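Local coordinates for protein inulin fructotransferase (Bacillus sp. snu-7, PDB 2INV) that probably converts inulin to di-fructose anhydride by intramolecular fructosyl transfer, releasing the disaccharide from the chain in a lyase-type reaction, at residues I296-N300 and A335-P339. Residues are numbered along the deposited sequence; the frame is centred on the assembly and turned at random.
Sequences IRRTN and AYNVP
Val-338 sets its CG2 over the centre of one face of the Arg-298 guanidinium, 3.6 Å above the plane. The same methyl lies over one face of the Tyr-336 ring, offset toward the rim. The guanidinium of Arg-297 has Thr-299 CB above one face, displaced toward the rim, and Ala-335 O and a water at its edge. These groups flank segments 296-300 and 335-339, on neighbouring parallel strands from successive coils of the right-handed beta-helix. Their axes run 4.7 Å apart at 3°. Ala-335 N bonds to Ile-296 O, Arg-298 N to Ala-335 O, and Asn-337 N to Arg-298 O, each at 2.9 Å.

Arg-298 and Tyr-336 point the same way on one side of the sheet, with guanidinium and ring 78° apart. Arg-298 CG is 3.4 Å from Tyr-336 CD2. Both polar ends meet Asp-315: Arg-298 NH1 by a salt bridge, Tyr-336 OH by a hydrogen bond. Arg-298 NE turns back and bonds to Thr-299 O of its own segment.

Arg-297 lies on the other face, with Ala-335 and Asn-337. Its chain bends at chi2 (63°) and chi3, which brings NH1 over the next strand, 3.2 Å from Ala-335 O. NH1 stands above that carbonyl plane, on the opposite face from Arg-298 N, so two donors grip one oxygen. The water links Arg-297 NH2 to Asn-337 OD1. A leucine in place of Arg-297 would probably leave Ala-335 O with one donor fewer and the water without its guanidinium partner. Arg-264 of a second subunit comes close to this guanidinium.

Near the strand ends, the Asn-300 amide runs across the Pro-339 ring, with OD1 against CD. Thr-299 OG1 donates to Asn-337 O in the carbonyl plane, at 2.7 Å.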
loop_
_atom_site.group_PDB
_atom_site.type_symbol
_atom_site.label_atom_id
_atom_site.label_comp_id
_atom_site.label_asym_id
_atom_site.label_seq_id
_atom_site.Cartn_x
_atom_site.Cartn_y
_atom_site.Cartn_z
ATOM N N ILE A 296 -7.579 -3.880 -16.752
ATOM C CA ILE A 296 -7.690 -2.821 -17.740
ATOM C C ILE A 296 -9.048 -2.833 -18.425
ATOM O O ILE A 296 -9.341 -3.695 -19.249
ATOM C CB ILE A 296 -6.552 -2.982 -18.756
ATOM C CG1 ILE A 296 -5.241 -3.165 -17.981
ATOM C CG2 ILE A 296 -6.473 -1.778 -19.676
ATOM C CD1 ILE A 296 -4.091 -3.679 -18.796
ATOM N N ARG A 297 -9.879 -1.864 -18.060
ATOM C CA ARG A 297 -11.221 -1.747 -18.598
ATOM C C ARG A 297 -11.427 -0.503 -19.439
ATOM O O ARG A 297 -11.313 0.629 -18.963
ATOM C CB ARG A 297 -12.247 -1.799 -17.457
ATOM C CG ARG A 297 -13.474 -0.909 -17.648
ATOM C CD ARG A 297 -14.286 -1.326 -18.845
ATOM N NE ARG A 297 -15.693 -1.512 -18.512
ATOM C CZ ARG A 297 -16.495 -2.374 -19.131
ATOM N NH1 ARG A 297 -16.025 -3.132 -20.119
ATOM N NH2 ARG A 297 -17.765 -2.490 -18.755
ATOM N N ARG A 298 -11.741 -0.742 -20.704
ATOM C CA ARG A 298 -11.993 0.322 -21.653
ATOM C C ARG A 298 -13.486 0.310 -21.956
ATOM O O ARG A 298 -14.073 -0.761 -22.163
ATOM C CB ARG A 298 -11.198 0.068 -22.934
ATOM C CG ARG A 298 -11.621 0.908 -24.129
ATOM C CD ARG A 298 -11.433 2.386 -23.858
ATOM N NE ARG A 298 -12.488 3.176 -24.477
ATOM C CZ ARG A 298 -12.633 3.350 -25.786
ATOM N NH1 ARG A 298 -11.784 2.795 -26.639
ATOM N NH2 ARG A 298 -13.640 4.083 -26.241
ATOM N N THR A 299 -14.108 1.485 -21.952
ATOM C CA THR A 299 -15.530 1.560 -22.252
ATOM C C THR A 299 -15.826 2.971 -22.731
ATOM O O THR A 299 -14.909 3.777 -22.925
ATOM C CB THR A 299 -16.402 1.204 -21.019
ATOM O OG1 THR A 299 -17.757 0.984 -21.437
ATOM C CG2 THR A 299 -16.365 2.323 -19.994
ATOM N N ASN A 300 -17.100 3.276 -22.926
ATOM C CA ASN A 300 -17.471 4.595 -23.416
ATOM C C ASN A 300 -17.841 5.537 -22.274
ATOM O O ASN A 300 -18.394 5.121 -21.251
ATOM C CB ASN A 300 -18.639 4.480 -24.397
ATOM C CG ASN A 300 -19.799 3.703 -23.828
ATOM O OD1 ASN A 300 -19.641 2.560 -23.390
ATOM N ND2 ASN A 300 -20.978 4.309 -23.845
ATOM N N ALA A 335 -11.161 -5.778 -20.129
ATOM C CA ALA A 335 -12.617 -5.773 -20.267
ATOM C C ALA A 335 -12.960 -4.586 -21.158
ATOM O O ALA A 335 -12.922 -3.435 -20.727
ATOM C CB ALA A 335 -13.276 -5.621 -18.906
ATOM N N TYR A 336 -13.294 -4.877 -22.406
ATOM C CA TYR A 336 -13.601 -3.839 -23.377
ATOM C C TYR A 336 -15.062 -3.844 -23.823
ATOM O O TYR A 336 -15.549 -4.805 -24.429
ATOM C CB TYR A 336 -12.650 -3.998 -24.568
ATOM C CG TYR A 336 -12.804 -2.992 -25.674
ATOM C CD1 TYR A 336 -13.879 -3.065 -26.560
ATOM C CD2 TYR A 336 -11.863 -1.981 -25.861
ATOM C CE1 TYR A 336 -14.013 -2.160 -27.605
ATOM C CE2 TYR A 336 -11.987 -1.069 -26.908
ATOM C CZ TYR A 336 -13.061 -1.165 -27.773
ATOM O OH TYR A 336 -13.194 -0.274 -28.812
ATOM N N ASN A 337 -15.760 -2.755 -23.508
ATOM C CA ASN A 337 -17.169 -2.602 -23.866
ATOM C C ASN A 337 -17.367 -1.238 -24.525
ATOM O O ASN A 337 -17.471 -0.207 -23.846
ATOM C CB ASN A 337 -18.049 -2.693 -22.619
ATOM C CG ASN A 337 -19.506 -2.861 -22.950
ATOM O OD1 ASN A 337 -20.350 -2.918 -22.060
ATOM N ND2 ASN A 337 -19.809 -2.974 -24.231
ATOM N N VAL A 338 -17.410 -1.238 -25.851
ATOM C CA VAL A 338 -17.570 -0.007 -26.600
ATOM C C VAL A 338 -18.498 -0.201 -27.798
ATOM O O VAL A 338 -18.364 -1.157 -28.562
ATOM C CB VAL A 338 -16.197 0.506 -27.094
ATOM C CG1 VAL A 338 -16.371 1.762 -27.947
ATOM C CG2 VAL A 338 -15.302 0.805 -25.906
ATOM N N PRO A 339 -19.493 0.688 -27.942
ATOM C CA PRO A 339 -20.470 0.668 -29.034
ATOM C C PRO A 339 -19.801 0.537 -30.403
ATOM O O PRO A 339 -18.885 1.298 -30.728
ATOM C CB PRO A 339 -21.176 2.010 -28.868
ATOM C CG PRO A 339 -21.275 2.120 -27.382
ATOM C CD PRO A 339 -19.931 1.605 -26.871
HETATM O O HOH W 1 -19.652 -4.480 -19.954
#